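Local coordinates for protein DR2417 (Deinococcus radiodurans, PDB 4XWW) that probably degrades and matures RNA as a 5'-3' exonuclease, and possibly as an endonuclease, using a metallo-beta-lactamase-type zinc site, at residues L110-A113 / L114-K118; G270-M273 / I274-A277; A279-T283 / G284-P288. All blocks are in the same frame, centred on the assembly; numbering follows the deposited sequence.

Contact 1 of 3, residues L110-A113 / L114-K118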
loop_
_atom_site.group_PDB
_atom_site.type_symbol
_atom_site.label_atom_id
_atom_site.label_comp_id
_atom_site.label_asym_id
_atom_site.label_seq_id
_atom_site.Cartn_x
_atom_site.Cartn_y
_atom_site.Cartn_z
ATOM N N LEU A 110 -3.523 19.591 -27.082
ATOM C CA LEU A 110 -2.529 18.942 -26.221
ATOM C C LEU A 110 -2.729 17.428 -26.262
ATOM O O LEU A 110 -1.766 16.662 -26.310
ATOM C CB LEU A 110 -2.612 19.450 -24.769
ATOM C CG LEU A 110 -1.650 18.780 -23.780
ATOM C CD1 LEU A 110 -0.178 18.981 -24.221
ATOM C CD2 LEU A 110 -1.896 19.333 -22.382
ATOM N N THR A 111 -3.990 17.007 -26.279
ATOM C CA THR A 111 -4.313 15.584 -26.368
ATOM C C THR A 111 -3.670 14.973 -27.608
ATOM O O THR A 111 -2.946 13.979 -27.525
ATOM C CB THR A 111 -5.835 15.358 -26.407
ATOM O OG1 THR A 111 -6.430 15.997 -25.270
ATOM C CG2 THR A 111 -6.156 13.872 -26.369
ATOM N N LEU A 112 -3.857 15.605 -28.761
ATOM C CA LEU A 112 -3.281 15.060 -29.979
ATOM C C LEU A 112 -1.755 15.139 -29.996
ATOM O O LEU A 112 -1.093 14.264 -30.563
ATOM C CB LEU A 112 -3.862 15.781 -31.221
ATOM C CG LEU A 112 -5.382 15.651 -31.383
ATOM C CD1 LEU A 112 -5.828 16.224 -32.752
ATOM C CD2 LEU A 112 -5.818 14.210 -31.308
ATOM N N ALA A 113 -1.189 16.189 -29.405
ATOM C CA ALA A 113 0.265 16.309 -29.394
ATOM C C ALA A 113 0.876 15.137 -28.606
ATOM O O ALA A 113 1.868 14.529 -29.034
ATOM C CB ALA A 113 0.694 17.643 -28.807
ATOM N N LEU A 114 0.263 14.811 -27.472
ATOM C CA LEU A 114 0.732 13.702 -26.649
ATOM C C LEU A 114 0.548 12.358 -27.365
ATOM O O LEU A 114 1.445 11.510 -27.348
ATOM C CB LEU A 114 0.015 13.717 -25.298
ATOM C CG LEU A 114 0.320 14.935 -24.401
ATOM C CD1 LEU A 114 -0.607 14.989 -23.179
ATOM C CD2 LEU A 114 1.769 14.918 -23.932
ATOM N N VAL A 115 -0.594 12.176 -28.023
ATOM C CA VAL A 115 -0.845 10.936 -28.750
ATOM C C VAL A 115 0.099 10.815 -29.940
ATOM O O VAL A 115 0.660 9.746 -30.182
ATOM C CB VAL A 115 -2.319 10.842 -29.212
ATOM C CG1 VAL A 115 -2.510 9.761 -30.266
ATOM C CG2 VAL A 115 -3.212 10.580 -28.002
ATOM N N ARG A 116 0.288 11.918 -30.665
ATOM C CA ARG A 116 1.154 11.941 -31.832
ATOM C C ARG A 116 2.565 11.493 -31.463
ATOM O O ARG A 116 3.184 10.702 -32.177
ATOM C CB ARG A 116 1.172 13.353 -32.444
ATOM C CG ARG A 116 1.453 13.436 -33.914
ATOM C CD ARG A 116 1.365 14.895 -34.393
ATOM N NE ARG A 116 0.009 15.270 -34.787
ATOM C CZ ARG A 116 -0.724 16.213 -34.202
ATOM N NH1 ARG A 116 -0.241 16.910 -33.179
ATOM N NH2 ARG A 116 -1.946 16.466 -34.654
ATOM N N GLU A 117 3.070 11.995 -30.341
ATOM C CA GLU A 117 4.402 11.621 -29.882
ATOM C C GLU A 117 4.453 10.147 -29.479
ATOM O O GLU A 117 5.426 9.441 -29.758
ATOM C CB GLU A 117 4.823 12.501 -28.709
ATOM C CG GLU A 117 6.306 12.483 -28.447
ATOM C CD GLU A 117 6.642 12.799 -27.010
ATOM O OE1 GLU A 117 7.680 12.299 -26.525
ATOM O OE2 GLU A 117 5.865 13.539 -26.365
ATOM N N LYS A 118 3.395 9.699 -28.818
ATOM C CA LYS A 118 3.257 8.313 -28.393
ATOM C C LYS A 118 3.287 7.382 -29.597
ATOM O O LYS A 118 4.023 6.398 -29.612
ATOM C CB LYS A 118 1.952 8.153 -27.603
ATOM C CG LYS A 118 1.812 6.882 -26.781
ATOM C CD LYS A 118 0.562 6.935 -25.892
ATOM C CE LYS A 118 0.812 7.705 -24.595
ATOM N NZ LYS A 118 1.609 6.901 -23.619
#
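L110 and L114 meet one turn apart on the same flank of a helix. L110 CG lies 4.0 Å from L114 CD1. The two isobutyl groups cross at a slant. With CG anti to its carbonyl carbon (chi1 -65°), L114 lays CG 3.3 Å from L110 O, the carbonyl that accepts the L114 N-H at 3.0 Å. Three more bonds of the same i to i+4 kind follow, from V115 to T111, R116 to L112 and E117 to A113. The shortest joins R116 N to L112 O at 2.7 Å.

R116 folds back over this turn. Its chain bends at chi3 (-88°), which carries the guanidinium above the backbone with L112 O over one face. R116 NH2 then sits 4.0 Å from L112 CB.

Outside the turn, L110 and L114 both press on A279 of helix 271-282. L112, V115 and R116 pack on L129 of strand 128-131. K118 NZ makes a salt bridge to E87. T111 has its side chain about 4 Å, by nearest atoms, from that of H84, a ligand of one bound zinc ion. The helix is the crossover of a beta-alpha-beta unit, between parallel strands 104-107 and 128-131 of the metallo-beta-lactamase fold.

Contact 2 of 3, residues G270-M273 / I274-A277. With nucleotides of chain C.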
loop_
_atom_site.group_PDB
_atom_site.type_symbol
_atom_site.label_atom_id
_atom_site.label_comp_id
_atom_site.label_asym_id
_atom_site.label_seq_id
_atom_site.Cartn_x
_atom_site.Cartn_y
_atom_site.Cartn_z
ATOM N N GLY A 270 14.057 15.637 -14.992
ATOM C CA GLY A 270 13.420 14.349 -15.170
ATOM C C GLY A 270 12.891 14.312 -16.584
ATOM O O GLY A 270 12.271 15.282 -17.045
ATOM N N ARG A 271 13.149 13.203 -17.269
ATOM C CA ARG A 271 12.759 13.056 -18.673
ATOM C C ARG A 271 11.308 13.456 -18.907
ATOM O O ARG A 271 10.992 14.218 -19.832
ATOM C CB ARG A 271 12.964 11.613 -19.140
ATOM C CG ARG A 271 12.842 11.466 -20.646
ATOM C CD ARG A 271 12.497 10.048 -21.074
ATOM N NE ARG A 271 13.569 9.089 -20.810
ATOM C CZ ARG A 271 13.872 8.078 -21.619
ATOM N NH1 ARG A 271 14.857 7.246 -21.308
ATOM N NH2 ARG A 271 13.192 7.902 -22.745
ATOM N N SER A 272 10.429 12.949 -18.055
ATOM C CA SER A 272 9.002 13.184 -18.219
ATOM C C SER A 272 8.622 14.664 -18.048
ATOM O O SER A 272 7.736 15.163 -18.739
ATOM C CB SER A 272 8.215 12.312 -17.239
ATOM O OG SER A 272 6.994 11.887 -17.819
ATOM N N MET A 273 9.283 15.370 -17.135
ATOM C CA MET A 273 9.017 16.795 -16.962
ATOM C C MET A 273 9.317 17.564 -18.239
ATOM O O MET A 273 8.536 18.415 -18.663
ATOM C CB MET A 273 9.846 17.377 -15.816
ATOM C CG MET A 273 9.213 17.196 -14.464
ATOM S SD MET A 273 7.777 18.243 -14.196
ATOM C CE MET A 273 7.167 17.523 -12.670
ATOM N N ILE A 274 10.464 17.262 -18.839
ATOM C CA ILE A 274 10.878 17.910 -20.079
ATOM C C ILE A 274 9.899 17.586 -21.213
ATOM O O ILE A 274 9.560 18.449 -22.027
ATOM C CB ILE A 274 12.305 17.482 -20.453
ATOM C CG1 ILE A 274 13.278 17.997 -19.389
ATOM C CG2 ILE A 274 12.694 18.002 -21.827
ATOM C CD1 ILE A 274 14.503 17.132 -19.194
ATOM N N LYS A 275 9.417 16.349 -21.229
ATOM C CA LYS A 275 8.501 15.902 -22.267
ATOM C C LYS A 275 7.169 16.643 -22.222
ATOM O O LYS A 275 6.722 17.157 -23.240
ATOM C CB LYS A 275 8.249 14.393 -22.163
ATOM C CG LYS A 275 7.145 13.908 -23.103
ATOM C CD LYS A 275 6.831 12.436 -22.913
ATOM C CE LYS A 275 5.416 12.240 -22.401
ATOM N NZ LYS A 275 5.412 11.449 -21.137
ATOM N N TYR A 276 6.527 16.690 -21.056
ATOM C CA TYR A 276 5.235 17.364 -20.955
ATOM C C TYR A 276 5.381 18.868 -21.134
ATOM O O TYR A 276 4.511 19.506 -21.739
ATOM C CB TYR A 276 4.530 17.047 -19.632
ATOM C CG TYR A 276 3.835 15.716 -19.681
ATOM C CD1 TYR A 276 2.563 15.596 -20.226
ATOM C CD2 TYR A 276 4.467 14.570 -19.232
ATOM C CE1 TYR A 276 1.932 14.365 -20.301
ATOM C CE2 TYR A 276 3.840 13.338 -19.291
ATOM C CZ TYR A 276 2.579 13.239 -19.829
ATOM O OH TYR A 276 1.977 12.004 -19.893
ATOM N N ALA A 277 6.484 19.424 -20.641
ATOM C CA ALA A 277 6.737 20.853 -20.780
ATOM C C ALA A 277 6.834 21.212 -22.269
ATOM O O ALA A 277 6.342 22.258 -22.710
ATOM C CB ALA A 277 8.008 21.260 -20.044
ATOM P P U C 6 11.595 10.281 -14.907
ATOM O OP1 U C 6 12.606 11.044 -14.130
ATOM O OP2 U C 6 10.851 10.922 -16.028
ATOM O "O5'" U C 6 12.305 8.992 -15.527
ATOM C "C5'" U C 6 12.922 8.013 -14.706
ATOM C "C4'" U C 6 13.299 6.794 -15.509
ATOM O "O4'" U C 6 12.100 6.170 -16.043
ATOM C "C3'" U C 6 14.152 7.062 -16.738
ATOM O "O3'" U C 6 15.527 7.210 -16.439
ATOM C "C2'" U C 6 13.834 5.873 -17.634
ATOM O "O2'" U C 6 14.525 4.714 -17.196
ATOM C "C1'" U C 6 12.346 5.681 -17.347
ATOM N N1 U C 6 11.497 6.423 -18.312
ATOM C C2 U C 6 11.167 5.783 -19.493
ATOM O O2 U C 6 11.538 4.652 -19.756
ATOM N N3 U C 6 10.383 6.514 -20.356
ATOM C C4 U C 6 9.905 7.796 -20.168
ATOM O O4 U C 6 9.209 8.321 -21.041
ATOM C C5 U C 6 10.290 8.393 -18.925
ATOM C C6 U C 6 11.051 7.703 -18.069
ATOM P P U C 5 5.035 11.252 -14.210
ATOM O OP1 U C 5 4.502 10.955 -12.862
ATOM O OP2 U C 5 5.428 12.634 -14.551
ATOM O "O5'" U C 5 6.291 10.311 -14.466
ATOM C "C5'" U C 5 7.465 10.456 -13.653
ATOM C "C4'" U C 5 8.186 9.139 -13.512
ATOM O "O4'" U C 5 7.325 8.041 -13.916
ATOM C "C3'" U C 5 9.412 8.964 -14.391
ATOM O "O3'" U C 5 10.541 9.661 -13.888
ATOM C "C2'" U C 5 9.572 7.451 -14.377
ATOM O "O2'" U C 5 10.127 6.969 -13.173
ATOM C "C1'" U C 5 8.114 7.008 -14.490
ATOM N N1 U C 5 7.700 6.816 -15.887
ATOM C C2 U C 5 8.014 5.610 -16.482
ATOM O O2 U C 5 8.589 4.713 -15.892
ATOM N N3 U C 5 7.618 5.493 -17.789
ATOM C C4 U C 5 6.965 6.435 -18.553
ATOM O O4 U C 5 6.676 6.175 -19.722
ATOM C C5 U C 5 6.685 7.662 -17.871
ATOM C C6 U C 5 7.059 7.809 -16.594
ATOM P P U C 7 16.436 8.150 -17.347
ATOM O OP1 U C 7 15.974 9.547 -17.171
ATOM O OP2 U C 7 16.484 7.562 -18.707
ATOM O "O5'" U C 7 17.878 7.999 -16.689
ATOM C "C5'" U C 7 18.150 8.524 -15.378
ATOM C "C4'" U C 7 18.968 7.536 -14.580
ATOM O "O4'" U C 7 19.983 6.946 -15.439
ATOM C "C3'" U C 7 19.726 8.128 -13.398
ATOM O "O3'" U C 7 19.876 7.156 -12.370
ATOM C "C2'" U C 7 21.076 8.468 -14.016
ATOM O "O2'" U C 7 22.118 8.538 -13.067
ATOM C "C1'" U C 7 21.275 7.282 -14.958
ATOM N N1 U C 7 22.161 7.561 -16.103
ATOM C C2 U C 7 23.349 8.220 -15.845
ATOM O O2 U C 7 23.678 8.580 -14.728
ATOM N N3 U C 7 24.135 8.443 -16.947
ATOM C C4 U C 7 23.871 8.081 -18.250
ATOM O O4 U C 7 24.685 8.358 -19.134
ATOM C C5 U C 7 22.628 7.400 -18.436
ATOM C C6 U C 7 21.838 7.162 -17.383
#
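K275 has CG anti to its own N (chi1 172°), and Y276 has CG beside its N (chi1 -81°); both side chains thereby come round to S272, in the first turn of a beta-CASP helix whose N-cap is G270. K275 NZ ends 3.7 Å from S272 OG. Y276 CE2 lies 3.8 Å from S272 OG, which is in the plane of the ring at its edge. S272 OG is buried and has no hydrogen-bond partner in the model.

The backbone of this turn is regular. I274 N bonds to G270 O, and the bonds from K275 to R271, Y276 to S272 and A277 to M273 follow. The N-terminal end faces RNA of chain C. S272 N donates to OP2 of U6 at 2.9 Å, so a peptide N-H at the helix start holds that phosphate. The helix dipole would probably add to the attraction.

R271 reaches two nucleotides. Its CD packs 3.5 Å from C5 of U6, and the guanidinium has N3 of that base over one face. At its edge, in plane, R271 NH1 donates to OP2 of U7 at 3.1 Å, with an almost straight N-H...O angle of 177°.

Contact 3 of 3, residues A279-T283 / G284-P288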
loop_
_atom_site.group_PDB
_atom_site.type_symbol
_atom_site.label_atom_id
_atom_site.label_comp_id
_atom_site.label_asym_id
_atom_site.label_seq_id
_atom_site.Cartn_x
_atom_site.Cartn_y
_atom_site.Cartn_z
ATOM N N ALA A 279 5.428 19.574 -24.859
ATOM C CA ALA A 279 4.090 19.483 -25.426
ATOM C C ALA A 279 3.209 20.651 -24.986
ATOM O O ALA A 279 2.473 21.204 -25.800
ATOM C CB ALA A 279 3.439 18.153 -25.036
ATOM N N ALA A 280 3.271 21.008 -23.701
ATOM C CA ALA A 280 2.481 22.126 -23.184
ATOM C C ALA A 280 2.906 23.445 -23.842
ATOM O O ALA A 280 2.066 24.268 -24.179
ATOM C CB ALA A 280 2.604 22.224 -21.677
ATOM N N GLN A 281 4.208 23.651 -24.012
ATOM C CA GLN A 281 4.656 24.893 -24.655
ATOM C C GLN A 281 4.255 24.933 -26.124
ATOM O O GLN A 281 3.821 25.978 -26.625
ATOM C CB GLN A 281 6.170 25.059 -24.508
ATOM C CG GLN A 281 6.622 25.416 -23.088
ATOM C CD GLN A 281 8.108 25.713 -23.019
ATOM O OE1 GLN A 281 8.921 24.812 -22.877
ATOM N NE2 GLN A 281 8.465 26.977 -23.148
ATOM N N ALA A 282 4.367 23.796 -26.810
ATOM C CA ALA A 282 4.019 23.747 -28.234
ATOM C C ALA A 282 2.540 24.030 -28.481
ATOM O O ALA A 282 2.169 24.465 -29.571
ATOM C CB ALA A 282 4.394 22.399 -28.835
ATOM N N THR A 283 1.701 23.793 -27.474
ATOM C CA THR A 283 0.266 23.986 -27.643
ATOM C C THR A 283 -0.226 25.187 -26.849
ATOM O O THR A 283 -1.428 25.368 -26.653
ATOM C CB THR A 283 -0.524 22.725 -27.241
ATOM O OG1 THR A 283 -0.059 22.260 -25.974
ATOM C CG2 THR A 283 -0.313 21.622 -28.283
ATOM N N GLY A 284 0.713 26.004 -26.390
ATOM C CA GLY A 284 0.385 27.271 -25.762
ATOM C C GLY A 284 -0.111 27.255 -24.327
ATOM O O GLY A 284 -0.559 28.282 -23.816
ATOM N N HIS A 285 -0.026 26.106 -23.659
ATOM C CA HIS A 285 -0.527 26.008 -22.292
ATOM C C HIS A 285 0.518 26.347 -21.245
ATOM O O HIS A 285 0.182 26.616 -20.101
ATOM C CB HIS A 285 -1.080 24.604 -22.026
ATOM C CG HIS A 285 -2.220 24.251 -22.921
ATOM N ND1 HIS A 285 -3.465 24.820 -22.798
ATOM C CD2 HIS A 285 -2.299 23.393 -23.972
ATOM C CE1 HIS A 285 -4.267 24.342 -23.735
ATOM N NE2 HIS A 285 -3.581 23.467 -24.455
ATOM N N MET A 286 1.781 26.332 -21.647
ATOM C CA MET A 286 2.869 26.652 -20.727
ATOM C C MET A 286 3.733 27.751 -21.309
ATOM O O MET A 286 4.193 27.646 -22.444
ATOM C CB MET A 286 3.718 25.422 -20.428
ATOM C CG MET A 286 4.714 25.629 -19.280
ATOM S SD MET A 286 5.767 24.191 -19.004
ATOM C CE MET A 286 4.599 23.090 -18.171
ATOM N N ASN A 287 3.959 28.793 -20.514
ATOM C CA ASN A 287 4.714 29.956 -20.942
ATOM C C ASN A 287 5.645 30.423 -19.827
ATOM O O ASN A 287 5.260 31.211 -18.973
ATOM C CB ASN A 287 3.759 31.079 -21.358
ATOM C CG ASN A 287 2.817 30.658 -22.473
ATOM O OD1 ASN A 287 3.189 30.681 -23.646
ATOM N ND2 ASN A 287 1.594 30.267 -22.112
ATOM N N PRO A 288 6.873 29.908 -19.820
ATOM C CA PRO A 288 7.823 30.264 -18.763
ATOM C C PRO A 288 8.187 31.739 -18.870
ATOM O O PRO A 288 8.580 32.187 -19.944
ATOM C CB PRO A 288 9.038 29.367 -19.046
ATOM C CG PRO A 288 8.540 28.307 -19.979
ATOM C CD PRO A 288 7.420 28.916 -20.754
HETATM O O HOH W 1 3.746 28.515 -25.738
#
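A280 O takes two bonds from the chain that follows. H285 N donates to A280 O at 2.8 Å, tilted from the carbonyl plane. M286 N reaches A280 O at 3.3 Å, well above that plane, and both donors come from the same face. The methyl of A280 touches M286 CB at 3.6 Å.

Q281 O accepts G284 N from above its carbonyl plane. A water sits 2.7 Å from Q281 O and within reach of N287 OD1, though it may not serve both at once. The Q281 side chain runs extended beyond CG. Q281 CG meets M286 O at 3.4 Å, and the amide NE2 of Q281 packs 3.3 Å from P288 CD.

T283 leaves helical geometry. Its OG1 sits between N and the carbonyl carbon (chi1 48°), which turns it back along the helix. There T283 OG1 donates to A279 O at 2.7 Å, and T283 N adds a weak bond to the same oxygen. The hydroxyl T283 OG1 is also 3.2 Å from H285 CD2. T283 O lies over one face of the H285 imidazole. H285 NE2 has a weak hydrogen bond to D157.

M286 packs on helix 249-261 through I252 and Q253. G284 has positive phi (78°) and is the C' residue: the bonds H285 N to A280 O and G284 N to Q281 O make a Schellman motif that ends helix 271-282.

Contacts 2 and 3 lie at the start and end of helix 271-282, with centres 12 Å apart. M286 SD reaches back to A277 CB at 3.8 Å. Contact 1 lies on helix 109-122, which packs against that helix across the boundary between the metallo-beta-lactamase and beta-CASP regions. L114 CD2 touches Y276 CE1 of contact 2 at 3.7 Å. L110 CD1 touches T283 OG1 of contact 3, also at 3.7 Å. Contact 2 binds the RNA directly. Contact 1 comes within about 6 Å of the RNA, and contact 3 within about 11 Å, by nearest atoms. The side chains of T111 and Y276 are each about 10 Å from a bound zinc.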